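Local atomic coordinates of putative phophotriesterase (Proteus mirabilis, PDB entry 3RHG), a protein that probably hydrolyses ester bonds with a pair of divalent metal ions, as a zinc-binding member of the phosphotriesterase family. Residues Q6-P11 with R103-L108; E24-D29 with K109-L114; V119-G124 with I152-T157; I255-S260 with D294-Q299. One frame throughout, in Å; residues are numbered along the deposited sequence. Where two conformers were deposited one is given.

Contact 1: Q6-P11 with R103-L108; sequences QTVTGP and RDIRKL
Val-8 sets CG1 anti to its own carbonyl carbon (chi1 -64°), and Ile-105 carries CG1 anti to its backbone N (chi1 -166°). These two rotations bring the ends of the side chains together. The contact joins the tip of the N-terminal beta hairpin to the first turn of helix 105-115, an outer helix of the TIM-like barrel. Val-8 CG1 lies 3.8 Å from Ile-105 CD1, and the two side chains run past each other in opposite directions. The same CG1 is 4.1 Å from Leu-108 CB, where the side chains cross at about a right angle. The other branch, Val-8 CG2, rests 3.7 Å from Leu-108 O, a backbone carbonyl. All three residues are buried. No hydrogen bond crosses between the segments; the side chains meet through methyl and methylene groups.

Each partner is shaped by its own polar bonds. Thr-7 to Gly-10 form a type I turn, which offers Val-8 to the helix. Thr-7 OG1 accepts from Thr-9 N in an ST turn and donates to Gly-10 O, which also receives Thr-7 N. Val-8 also pairs through its backbone with Val-119 of strand 118-123. At the helix start, Asp-104 is the N-cap. Its OD2 forms a salt bridge with Lys-107 NZ, while OD1 accepts from Lys-107 N at 3.1 Å, met from above the carboxylate plane.

Contact 2: E24-D29 with K109-L114; sequences EHLFND and KQVAEL. With ZN (zinc ion), chain B.
The Phe-27 ring meets Val-111 at its edge, not over a face. Val-111 CG2 lies in the ring plane, 3.6 Å from Phe-27 CZ and 3.7 Å from Phe-27 CE2. The side chains approach at a slant. Phe-27 CG stands anti to the carbonyl carbon (chi1 -58°), which sends the ring toward the helix. Val-111 splits its two methyls between neighbouring residues of the loop. CG2 goes to the ring, and CG1 lies 4.2 Å from Leu-26 CD2. The contact is small and wholly apolar, and all three residues are buried.

The loop that packs here also carries a metal ligand. His-25 binds zinc through NE2 at 2.0 Å. His-23, Glu-166 and Asp-294 bind the same ion. His-23 and His-25 form the His-X-His motif that ends the first barrel strand in this superfamily. Thr-96 OG1 is hydrogen-bonded to His-25 ND1, a second-shell bond that would fix the rotation of the ring. Thus the residues just after His-25 are seated in the hydrophobic layer while His-25 itself belongs to the metal centre.

Helix 74-86 borders the contact, with Val-77 against Phe-27 and Leu-81 against Val-111. Leu-26 also packs on Ile-92 of strand 89-94, and both Leu-26 and Phe-27 touch Leu-108, one turn earlier in the helix. The loop after strand 19-24 thus packs on helix 105-115, with strand 89-94 and helix 74-86 alongside.

Contact 3: V119-G124 with I152-T157; sequences VVASSG and IGIDGT
Ile-154 reaches Ala-121 with the end of its side chain. Its CD1 methyl lies 4.4 Å from Ala-121 CB, a loose apolar touch. CD1 also comes within 4.5 Å of Ser-122 O. These three residues bury most of the surface between the segments. The CB atoms of Ala-121 and Ile-154 both point toward the opposite segment. Ile-154 keeps CG1 anti to its carbonyl carbon (chi1 -69°) and extends the chain beyond it (chi2 160°), which carries CD1 toward the strand.

Ser-122 faces the other way. Its OG is hydrogen-bonded to Asp-94 O on the adjacent strand, and its carbonyl O accepts from Arg-103 NH1. Ile-154 begins a type I' turn that ends at Thr-157. Its carbonyl O receives two bonds, from Thr-157 N at 2.9 Å and from Thr-157 OG1 at 2.7 Å. The hydroxyl meets it in the carbonyl plane, on a lone pair.

Ile-105 of helix 105-115 packs on both Ala-121 and Ile-154, closing the apolar group. Strand 118-123, helix 139-151 and strand 163-168 make a right-handed beta-alpha-beta crossover. Ile-154 lies in the loop that returns from the helix to the next strand, as in TIM-like barrels.

Contact 4: I255-S260 with D294-Q299; sequences IGLDIS and DVFLKQ. With ZN (zinc ion), chain B; BEZ (benzoic acid), chain D.
The benzoic acid pocket and the zinc site meet in this contact, at the loops that follow the seventh and eighth barrel strands. Leu-257 CD1 lies 4.2 Å from Phe-296 CE2, at the edge of the ring and near its plane. The other methyl, Leu-257 CD2, is 3.9 Å from C4 of the ligand ring. Phe-296 CE2 approaches ligand C5 at 3.7 Å. Phe-296 has CG between its backbone N and carbonyl carbon (chi1 81°), which lets its ring reach both Leu-257 and the ligand. One ring face is covered by Leu-297 CG, over its centre.

Further along the two loops, Ile-259 packs on Leu-297 and Gln-299. Ile-259 CD1 touches Leu-297 CD1 at 3.8 Å. The same methyl is 3.4 Å from Gln-299 NE2, and the side chains of Ile-259 and Gln-299 come from opposite directions. This is a packing touch: Gln-299 OE1 accepts from Asn-68 ND2, and NE2 is also hydrogen-bonded outside the two segments.

Asp-294 serves both sites. OD1 binds zinc at 2.4 Å. OD2 lies 3.4 Å from ligand C3. Asp-294 OD2, Phe-296 and Leu-257 all gather round the C3-C5 end of the ligand ring, away from its carboxylate. Asp-294 thus spends one oxygen on the metal while the other faces ring carbons. The hydrocarbon ends of Leu-257 and Phe-296 suit an aromatic ring, and the bound benzoic acid may mark part of the substrate pocket.

In the fold
Contacts 1, 2 and 3 form one connected region, while contact 4 lies at the zinc and benzoic acid site. The centres of contacts 1 and 3 are about 6 Å apart, and those of contacts 1 and 2 are about 8 Å apart. Helix 105-115 serves both contacts 1 and 2. Ile-105 CD1 lies 3.3 Å from Ala-121 CB, tying contact 1 to contact 3. Contact 2 reaches contact 4 over about 17 Å between centres. There His-25 N is 2.9 Å from Val-295 O, and both contacts supply a ligand to one zinc ion. Contact 4 alone touches the benzoic acid. Contacts 1 and 3 remain about 10 Å from contact 4 at their nearest atoms.

Contact 1: Q6-P11 with R103-L108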
loop_
_atom_site.group_PDB
_atom_site.type_symbol
_atom_site.label_atom_id
_atom_site.label_comp_id
_atom_site.label_asym_id
_atom_site.label_seq_id
_atom_site.Cartn_x
_atom_site.Cartn_y
_atom_site.Cartn_z
ATOM N N GLN A 6 26.902 5.143 -21.667
ATOM C CA GLN A 6 28.060 5.636 -20.955
ATOM C C GLN A 6 27.739 5.548 -19.463
ATOM O O GLN A 6 26.836 6.240 -18.975
ATOM C CB GLN A 6 28.350 7.087 -21.345
ATOM C CG GLN A 6 29.568 7.649 -20.638
ATOM C CD GLN A 6 30.874 6.975 -21.072
ATOM O OE1 GLN A 6 30.948 6.397 -22.158
ATOM N NE2 GLN A 6 31.918 7.076 -20.235
ATOM N N THR A 7 28.437 4.668 -18.758
ATOM C CA THR A 7 28.272 4.526 -17.318
ATOM C C THR A 7 29.341 5.348 -16.610
ATOM O O THR A 7 30.256 5.881 -17.263
ATOM C CB THR A 7 28.393 3.045 -16.841
ATOM O OG1 THR A 7 29.773 2.693 -16.697
ATOM C CG2 THR A 7 27.645 2.082 -17.774
ATOM N N VAL A 8 29.254 5.414 -15.281
ATOM C CA VAL A 8 30.207 6.195 -14.493
ATOM C C VAL A 8 31.616 5.571 -14.481
ATOM O O VAL A 8 32.580 6.183 -13.984
ATOM C CB VAL A 8 29.703 6.422 -13.041
ATOM C CG1 VAL A 8 28.417 7.259 -13.030
ATOM C CG2 VAL A 8 29.483 5.083 -12.311
ATOM N N THR A 9 31.744 4.368 -15.044
ATOM C CA THR A 9 33.063 3.753 -15.192
ATOM C C THR A 9 33.393 3.389 -16.640
ATOM O O THR A 9 34.344 2.645 -16.894
ATOM C CB THR A 9 33.205 2.499 -14.320
ATOM O OG1 THR A 9 32.239 1.526 -14.729
ATOM C CG2 THR A 9 33.001 2.856 -12.836
ATOM N N GLY A 10 32.618 3.902 -17.594
ATOM C CA GLY A 10 32.936 3.671 -19.001
ATOM C C GLY A 10 31.759 3.117 -19.780
ATOM O O GLY A 10 30.684 2.851 -19.207
ATOM N N PRO A 11 31.942 2.975 -21.097
ATOM C CA PRO A 11 30.869 2.501 -21.969
ATOM C C PRO A 11 30.574 1.009 -21.809
ATOM O O PRO A 11 31.490 0.183 -21.622
ATOM C CB PRO A 11 31.398 2.809 -23.373
ATOM C CG PRO A 11 32.906 2.716 -23.229
ATOM C CD PRO A 11 33.152 3.362 -21.859
ATOM N N ARG A 103 22.615 15.479 -6.764
ATOM C CA ARG A 103 23.386 14.510 -7.551
ATOM C C ARG A 103 24.758 14.297 -6.906
ATOM O O ARG A 103 25.401 15.278 -6.516
ATOM C CB ARG A 103 23.566 15.009 -8.989
ATOM C CG ARG A 103 24.360 14.031 -9.852
ATOM C CD ARG A 103 24.480 14.506 -11.293
ATOM N NE ARG A 103 25.022 15.854 -11.356
ATOM C CZ ARG A 103 25.156 16.563 -12.467
ATOM N NH1 ARG A 103 24.826 16.019 -13.649
ATOM N NH2 ARG A 103 25.621 17.817 -12.399
ATOM N N ASP A 104 25.205 13.042 -6.800
ATOM C CA ASP A 104 26.525 12.736 -6.187
ATOM C C ASP A 104 27.333 11.824 -7.092
ATOM O O ASP A 104 27.342 10.612 -6.899
ATOM C CB ASP A 104 26.374 12.085 -4.805
ATOM C CG ASP A 104 27.660 12.116 -3.999
ATOM O OD1 ASP A 104 28.761 12.090 -4.605
ATOM O OD2 ASP A 104 27.582 12.201 -2.749
ATOM N N ILE A 105 28.013 12.410 -8.068
ATOM C CA ILE A 105 28.678 11.637 -9.114
ATOM C C ILE A 105 29.797 10.763 -8.540
ATOM O O ILE A 105 30.007 9.621 -8.985
ATOM C CB ILE A 105 29.194 12.572 -10.257
ATOM C CG1 ILE A 105 29.561 11.759 -11.495
ATOM C CG2 ILE A 105 30.354 13.449 -9.785
ATOM C CD1 ILE A 105 28.368 10.959 -12.070
ATOM N N ARG A 106 30.487 11.264 -7.514
ATOM C CA ARG A 106 31.588 10.491 -6.930
ATOM C C ARG A 106 31.091 9.240 -6.212
ATOM O O ARG A 106 31.673 8.150 -6.364
ATOM C CB ARG A 106 32.481 11.344 -6.038
ATOM C CG ARG A 106 33.274 12.403 -6.796
ATOM C CD ARG A 106 33.866 13.438 -5.831
ATOM N NE ARG A 106 34.547 14.532 -6.524
ATOM C CZ ARG A 106 33.930 15.584 -7.059
ATOM N NH1 ARG A 106 32.608 15.697 -6.984
ATOM N NH2 ARG A 106 34.633 16.529 -7.669
ATOM N N LYS A 107 29.997 9.359 -5.469
ATOM C CA LYS A 107 29.408 8.170 -4.851
ATOM C C LYS A 107 28.818 7.177 -5.862
ATOM O O LYS A 107 28.875 5.959 -5.634
ATOM C CB LYS A 107 28.403 8.540 -3.756
ATOM C CG LYS A 107 29.090 9.103 -2.519
ATOM C CD LYS A 107 28.134 9.399 -1.392
ATOM C CE LYS A 107 28.872 10.039 -0.207
ATOM N NZ LYS A 107 29.517 11.368 -0.522
ATOM N N LEU A 108 28.258 7.679 -6.968
ATOM C CA LEU A 108 27.760 6.790 -8.018
ATOM C C LEU A 108 28.911 5.918 -8.535
ATOM O O LEU A 108 28.754 4.707 -8.691
ATOM C CB LEU A 108 27.113 7.580 -9.160
ATOM C CG LEU A 108 25.755 8.243 -8.840
ATOM C CD1 LEU A 108 25.335 9.152 -9.987
ATOM C CD2 LEU A 108 24.663 7.224 -8.532
#

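Contact 2: E24-D29 with K109-L114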
loop_
_atom_site.group_PDB
_atom_site.type_symbol
_atom_site.label_atom_id
_atom_site.label_comp_id
_atom_site.label_asym_id
_atom_site.label_seq_id
_atom_site.Cartn_x
_atom_site.Cartn_y
_atom_site.Cartn_z
ATOM N N GLU A 24 15.790 5.564 -11.343
ATOM C CA GLU A 24 15.928 5.390 -9.891
ATOM C C GLU A 24 16.715 6.573 -9.358
ATOM O O GLU A 24 17.271 7.339 -10.140
ATOM C CB GLU A 24 16.691 4.074 -9.585
ATOM C CG GLU A 24 16.060 2.846 -10.199
ATOM C CD GLU A 24 14.705 2.536 -9.617
ATOM O OE1 GLU A 24 14.357 3.041 -8.507
ATOM O OE2 GLU A 24 13.965 1.781 -10.277
ATOM N N HIS A 25 16.763 6.721 -8.039
ATOM C CA HIS A 25 17.703 7.657 -7.432
ATOM C C HIS A 25 18.531 6.935 -6.408
ATOM O O HIS A 25 17.996 6.455 -5.424
ATOM C CB HIS A 25 16.987 8.879 -6.838
ATOM C CG HIS A 25 16.135 9.574 -7.851
ATOM N ND1 HIS A 25 16.629 10.555 -8.682
ATOM C CD2 HIS A 25 14.857 9.352 -8.245
ATOM C CE1 HIS A 25 15.680 10.949 -9.512
ATOM N NE2 HIS A 25 14.589 10.242 -9.263
ATOM N N LEU A 26 19.827 6.803 -6.680
ATOM C CA LEU A 26 20.740 6.220 -5.695
ATOM C C LEU A 26 21.132 7.248 -4.644
ATOM O O LEU A 26 21.060 6.960 -3.451
ATOM C CB LEU A 26 21.998 5.641 -6.353
ATOM C CG LEU A 26 21.779 4.260 -6.992
ATOM C CD1 LEU A 26 20.709 4.350 -8.091
ATOM C CD2 LEU A 26 23.094 3.666 -7.530
ATOM N N PHE A 27 21.554 8.427 -5.107
ATOM C CA PHE A 27 21.968 9.528 -4.238
ATOM C C PHE A 27 21.220 10.790 -4.640
ATOM O O PHE A 27 21.330 11.280 -5.777
ATOM C CB PHE A 27 23.486 9.734 -4.303
ATOM C CG PHE A 27 24.263 8.499 -3.923
ATOM C CD1 PHE A 27 24.406 8.145 -2.580
ATOM C CD2 PHE A 27 24.830 7.676 -4.895
ATOM C CE1 PHE A 27 25.082 7.001 -2.207
ATOM C CE2 PHE A 27 25.514 6.523 -4.530
ATOM C CZ PHE A 27 25.640 6.178 -3.186
ATOM N N ASN A 28 20.407 11.278 -3.709
ATOM C CA ASN A 28 19.667 12.501 -3.889
ATOM C C ASN A 28 19.455 13.109 -2.515
ATOM O O ASN A 28 19.593 12.428 -1.498
ATOM C CB ASN A 28 18.339 12.261 -4.638
ATOM C CG ASN A 28 17.331 11.429 -3.830
ATOM O OD1 ASN A 28 17.689 10.457 -3.160
ATOM N ND2 ASN A 28 16.068 11.819 -3.895
ATOM N N ASP A 29 19.141 14.393 -2.476
ATOM C CA ASP A 29 19.055 15.094 -1.205
ATOM C C ASP A 29 17.957 16.114 -1.422
ATOM O O ASP A 29 18.084 16.979 -2.292
ATOM C CB ASP A 29 20.398 15.784 -0.904
ATOM C CG ASP A 29 20.435 16.444 0.479
ATOM O OD1 ASP A 29 19.381 16.545 1.138
ATOM O OD2 ASP A 29 21.526 16.879 0.903
ATOM N N LYS A 109 30.060 6.524 -8.814
ATOM C CA LYS A 109 31.241 5.765 -9.245
ATOM C C LYS A 109 31.680 4.748 -8.189
ATOM O O LYS A 109 32.020 3.596 -8.509
ATOM C CB LYS A 109 32.401 6.710 -9.564
ATOM C CG LYS A 109 33.744 6.014 -9.738
ATOM C CD LYS A 109 34.797 7.007 -10.219
ATOM C CE LYS A 109 36.076 6.308 -10.676
ATOM N NZ LYS A 109 37.040 6.145 -9.565
ATOM N N GLN A 110 31.695 5.170 -6.927
ATOM C CA GLN A 110 32.091 4.281 -5.837
ATOM C C GLN A 110 31.199 3.044 -5.795
ATOM O O GLN A 110 31.673 1.913 -5.610
ATOM C CB GLN A 110 32.041 5.017 -4.493
ATOM C CG GLN A 110 33.187 6.012 -4.276
ATOM C CD GLN A 110 32.872 7.048 -3.203
ATOM O OE1 GLN A 110 32.303 6.730 -2.163
ATOM N NE2 GLN A 110 33.240 8.292 -3.462
ATOM N N VAL A 111 29.900 3.258 -5.950
ATOM C CA VAL A 111 28.961 2.135 -5.938
ATOM C C VAL A 111 29.194 1.177 -7.110
ATOM O O VAL A 111 29.161 -0.053 -6.957
ATOM C CB VAL A 111 27.496 2.638 -5.943
ATOM C CG1 VAL A 111 26.534 1.497 -6.297
ATOM C CG2 VAL A 111 27.174 3.255 -4.594
ATOM N N ALA A 112 29.400 1.742 -8.288
ATOM C CA ALA A 112 29.676 0.933 -9.460
ATOM C C ALA A 112 30.894 0.041 -9.211
ATOM O O ALA A 112 30.892 -1.159 -9.515
ATOM C CB ALA A 112 29.892 1.824 -10.684
ATOM N N GLU A 113 31.943 0.638 -8.657
ATOM C CA GLU A 113 33.187 -0.072 -8.414
ATOM C C GLU A 113 33.017 -1.178 -7.361
ATOM O O GLU A 113 33.536 -2.289 -7.510
ATOM C CB GLU A 113 34.256 0.918 -7.975
ATOM C CG GLU A 113 34.734 1.815 -9.089
ATOM C CD GLU A 113 35.664 2.904 -8.591
ATOM O OE1 GLU A 113 35.611 3.207 -7.375
ATOM O OE2 GLU A 113 36.443 3.456 -9.407
ATOM N N LEU A 114 32.283 -0.880 -6.300
ATOM C CA LEU A 114 32.125 -1.840 -5.205
ATOM C C LEU A 114 31.182 -2.997 -5.549
ATOM O O LEU A 114 31.376 -4.112 -5.080
ATOM C CB LEU A 114 31.666 -1.141 -3.921
ATOM C CG LEU A 114 32.717 -0.195 -3.342
ATOM C CD1 LEU A 114 32.106 0.742 -2.336
ATOM C CD2 LEU A 114 33.868 -0.981 -2.715
HETATM ZN ZN ZN B . 12.883 10.320 -10.294
#

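Contact 3: V119-G124 with I152-T157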
loop_
_atom_site.group_PDB
_atom_site.type_symbol
_atom_site.label_atom_id
_atom_site.label_comp_id
_atom_site.label_asym_id
_atom_site.label_seq_id
_atom_site.Cartn_x
_atom_site.Cartn_y
_atom_site.Cartn_z
ATOM N N VAL A 119 26.377 1.571 -13.472
ATOM C CA VAL A 119 25.619 2.691 -12.925
ATOM C C VAL A 119 25.692 3.846 -13.906
ATOM O O VAL A 119 26.789 4.277 -14.291
ATOM C CB VAL A 119 26.180 3.135 -11.562
ATOM C CG1 VAL A 119 25.466 4.403 -11.074
ATOM C CG2 VAL A 119 26.036 2.029 -10.542
ATOM N N VAL A 120 24.526 4.336 -14.326
ATOM C CA VAL A 120 24.471 5.415 -15.293
ATOM C C VAL A 120 24.050 6.696 -14.552
ATOM O O VAL A 120 23.038 6.703 -13.813
ATOM C CB VAL A 120 23.473 5.087 -16.426
ATOM C CG1 VAL A 120 23.313 6.261 -17.382
ATOM C CG2 VAL A 120 23.893 3.775 -17.184
ATOM N N ALA A 121 24.845 7.757 -14.721
ATOM C CA ALA A 121 24.490 9.083 -14.166
ATOM C C ALA A 121 23.711 9.895 -15.201
ATOM O O ALA A 121 23.714 9.584 -16.412
ATOM C CB ALA A 121 25.734 9.841 -13.712
ATOM N N SER A 122 23.039 10.933 -14.719
ATOM C CA SER A 122 22.205 11.767 -15.569
ATOM C C SER A 122 22.622 13.217 -15.489
ATOM O O SER A 122 23.238 13.660 -14.495
ATOM C CB SER A 122 20.726 11.643 -15.182
ATOM O OG SER A 122 20.273 10.316 -15.362
ATOM N N SER A 123 22.268 13.946 -16.549
ATOM C CA SER A 123 22.469 15.390 -16.624
ATOM C C SER A 123 21.169 16.029 -17.093
ATOM O O SER A 123 20.691 15.744 -18.193
ATOM C CB SER A 123 23.586 15.712 -17.635
ATOM O OG SER A 123 23.691 17.112 -17.820
ATOM N N GLY A 124 20.629 16.957 -16.306
ATOM C CA GLY A 124 19.406 17.631 -16.735
ATOM C C GLY A 124 18.844 18.460 -15.607
ATOM O O GLY A 124 18.891 18.038 -14.454
ATOM N N ILE A 152 32.427 15.169 -21.258
ATOM C CA ILE A 152 33.664 15.541 -20.576
ATOM C C ILE A 152 33.625 15.078 -19.126
ATOM O O ILE A 152 34.513 14.365 -18.656
ATOM C CB ILE A 152 33.873 17.071 -20.611
ATOM C CG1 ILE A 152 34.013 17.559 -22.058
ATOM C CG2 ILE A 152 35.090 17.472 -19.764
ATOM C CD1 ILE A 152 34.053 19.057 -22.206
ATOM N N GLY A 153 32.593 15.487 -18.402
ATOM C CA GLY A 153 32.508 15.060 -17.026
ATOM C C GLY A 153 31.671 15.976 -16.177
ATOM O O GLY A 153 31.236 17.044 -16.640
ATOM N N ILE A 154 31.453 15.548 -14.942
ATOM C CA ILE A 154 30.571 16.238 -14.011
ATOM C C ILE A 154 31.340 16.788 -12.808
ATOM O O ILE A 154 32.168 16.089 -12.227
ATOM C CB ILE A 154 29.451 15.271 -13.543
ATOM C CG1 ILE A 154 28.512 14.975 -14.715
ATOM C CG2 ILE A 154 28.655 15.867 -12.387
ATOM C CD1 ILE A 154 27.690 13.707 -14.552
ATOM N N ASP A 155 31.073 18.052 -12.456
ATOM C CA ASP A 155 31.561 18.649 -11.207
ATOM C C ASP A 155 33.085 18.599 -11.075
ATOM O O ASP A 155 33.629 18.383 -9.980
ATOM C CB ASP A 155 30.892 17.987 -9.991
ATOM C CG ASP A 155 29.408 18.337 -9.865
ATOM O OD1 ASP A 155 28.959 19.331 -10.485
ATOM O OD2 ASP A 155 28.693 17.623 -9.134
ATOM N N GLY A 156 33.762 18.805 -12.205
ATOM C CA GLY A 156 35.225 18.826 -12.254
ATOM C C GLY A 156 35.891 17.464 -12.358
ATOM O O GLY A 156 37.116 17.374 -12.421
ATOM N N THR A 157 35.087 16.410 -12.394
ATOM C CA THR A 157 35.627 15.070 -12.544
ATOM C C THR A 157 35.588 14.691 -14.013
ATOM O O THR A 157 35.073 15.449 -14.848
ATOM C CB THR A 157 34.794 14.040 -11.753
ATOM O OG1 THR A 157 33.575 13.786 -12.457
ATOM C CG2 THR A 157 34.468 14.576 -10.325
#

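Contact 4: I255-S260 with D294-Q299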
loop_
_atom_site.group_PDB
_atom_site.type_symbol
_atom_site.label_atom_id
_atom_site.label_comp_id
_atom_site.label_asym_id
_atom_site.label_seq_id
_atom_site.Cartn_x
_atom_site.Cartn_y
_atom_site.Cartn_z
ATOM N N ILE A 255 6.400 1.977 -9.693
ATOM C CA ILE A 255 5.859 0.665 -9.371
ATOM C C ILE A 255 6.277 0.270 -7.975
ATOM O O ILE A 255 7.475 0.177 -7.685
ATOM C CB ILE A 255 6.301 -0.381 -10.430
ATOM C CG1 ILE A 255 5.655 -0.029 -11.775
ATOM C CG2 ILE A 255 5.902 -1.828 -10.003
ATOM C CD1 ILE A 255 6.160 -0.873 -12.937
ATOM N N GLY A 256 5.285 0.036 -7.110
ATOM C CA GLY A 256 5.542 -0.228 -5.704
ATOM C C GLY A 256 5.861 1.006 -4.870
ATOM O O GLY A 256 6.354 0.885 -3.731
ATOM N N LEU A 257 5.538 2.193 -5.387
ATOM C CA LEU A 257 5.803 3.403 -4.624
ATOM C C LEU A 257 4.981 3.416 -3.300
ATOM O O LEU A 257 5.519 3.654 -2.202
ATOM C CB LEU A 257 5.555 4.637 -5.510
ATOM C CG LEU A 257 5.635 6.003 -4.825
ATOM C CD1 LEU A 257 7.045 6.229 -4.436
ATOM C CD2 LEU A 257 5.153 7.077 -5.753
ATOM N N ASP A 258 3.691 3.139 -3.405
ATOM C CA ASP A 258 2.828 2.876 -2.239
ATOM C C ASP A 258 2.796 4.037 -1.257
ATOM O O ASP A 258 2.852 3.829 -0.035
ATOM C CB ASP A 258 3.243 1.602 -1.487
ATOM C CG ASP A 258 3.056 0.314 -2.306
ATOM O OD1 ASP A 258 2.526 0.330 -3.454
ATOM O OD2 ASP A 258 3.445 -0.745 -1.771
ATOM N N ILE A 259 2.694 5.253 -1.782
ATOM C CA ILE A 259 2.697 6.454 -0.937
ATOM C C ILE A 259 1.575 7.360 -1.399
ATOM O O ILE A 259 1.267 7.439 -2.602
ATOM C CB ILE A 259 4.041 7.216 -1.045
ATOM C CG1 ILE A 259 5.203 6.364 -0.527
ATOM C CG2 ILE A 259 3.993 8.544 -0.292
ATOM C CD1 ILE A 259 6.603 6.997 -0.804
ATOM N N SER A 260 0.955 8.032 -0.435
ATOM C CA SER A 260 -0.026 9.059 -0.729
ATOM C C SER A 260 0.564 10.420 -0.343
ATOM O O SER A 260 1.058 10.606 0.776
ATOM C CB SER A 260 -1.335 8.772 0.015
ATOM O OG SER A 260 -1.821 7.460 -0.273
ATOM N N ASP A 294 11.532 4.322 -9.124
ATOM C CA ASP A 294 11.746 5.704 -8.671
ATOM C C ASP A 294 12.040 5.795 -7.189
ATOM O O ASP A 294 11.520 6.688 -6.516
ATOM C CB ASP A 294 10.568 6.629 -9.053
ATOM C CG ASP A 294 10.941 8.096 -8.991
ATOM O OD1 ASP A 294 12.153 8.404 -9.134
ATOM O OD2 ASP A 294 10.029 8.959 -8.780
ATOM N N VAL A 295 12.868 4.893 -6.666
ATOM C CA VAL A 295 13.324 5.032 -5.277
ATOM C C VAL A 295 13.909 6.437 -5.119
ATOM O O VAL A 295 14.810 6.816 -5.862
ATOM C CB VAL A 295 14.371 3.966 -4.894
ATOM C CG1 VAL A 295 15.017 4.299 -3.530
ATOM C CG2 VAL A 295 13.721 2.584 -4.863
ATOM N N PHE A 296 13.398 7.216 -4.162
ATOM C CA PHE A 296 13.904 8.571 -3.987
ATOM C C PHE A 296 13.760 9.058 -2.556
ATOM O O PHE A 296 14.114 10.203 -2.259
ATOM C CB PHE A 296 13.248 9.554 -4.976
ATOM C CG PHE A 296 11.862 10.048 -4.573
ATOM C CD1 PHE A 296 11.702 11.336 -4.057
ATOM C CD2 PHE A 296 10.720 9.251 -4.764
ATOM C CE1 PHE A 296 10.428 11.824 -3.687
ATOM C CE2 PHE A 296 9.433 9.715 -4.411
ATOM C CZ PHE A 296 9.286 11.009 -3.892
ATOM N N LEU A 297 13.257 8.173 -1.691
ATOM C CA LEU A 297 13.027 8.434 -0.270
ATOM C C LEU A 297 13.528 7.242 0.514
ATOM O O LEU A 297 13.460 6.113 0.022
ATOM C CB LEU A 297 11.529 8.609 0.011
ATOM C CG LEU A 297 10.803 9.793 -0.633
ATOM C CD1 LEU A 297 9.273 9.625 -0.577
ATOM C CD2 LEU A 297 11.242 11.160 0.010
ATOM N N LYS A 298 14.017 7.466 1.731
ATOM C CA LYS A 298 14.535 6.349 2.502
ATOM C C LYS A 298 13.438 5.332 2.808
ATOM O O LYS A 298 13.719 4.147 2.979
ATOM C CB LYS A 298 15.229 6.825 3.797
ATOM C CG LYS A 298 16.499 7.643 3.556
ATOM C CD LYS A 298 17.284 7.804 4.844
ATOM C CE LYS A 298 18.480 8.709 4.643
ATOM N NZ LYS A 298 19.265 8.873 5.910
ATOM N N GLN A 299 12.189 5.794 2.906
ATOM C CA GLN A 299 11.096 4.892 3.245
ATOM C C GLN A 299 10.868 3.845 2.152
ATOM O O GLN A 299 10.221 2.819 2.395
ATOM C CB GLN A 299 9.796 5.660 3.476
ATOM C CG GLN A 299 9.143 6.115 2.197
ATOM C CD GLN A 299 7.980 7.044 2.489
ATOM O OE1 GLN A 299 8.169 8.241 2.708
ATOM N NE2 GLN A 299 6.768 6.491 2.508
HETATM ZN ZN ZN B . 12.883 10.320 -10.294
HETATM C C BEZ D . 5.761 14.106 -8.066
HETATM O O1 BEZ D . 5.679 14.638 -9.193
HETATM O O2 BEZ D . 5.477 14.773 -7.043
HETATM C C1 BEZ D . 6.190 12.680 -7.923
HETATM C C2 BEZ D . 6.650 11.955 -9.026
HETATM C C3 BEZ D . 7.060 10.632 -8.865
HETATM C C4 BEZ D . 6.990 10.028 -7.617
HETATM C C5 BEZ D . 6.518 10.751 -6.526
HETATM C C6 BEZ D . 6.121 12.078 -6.668
#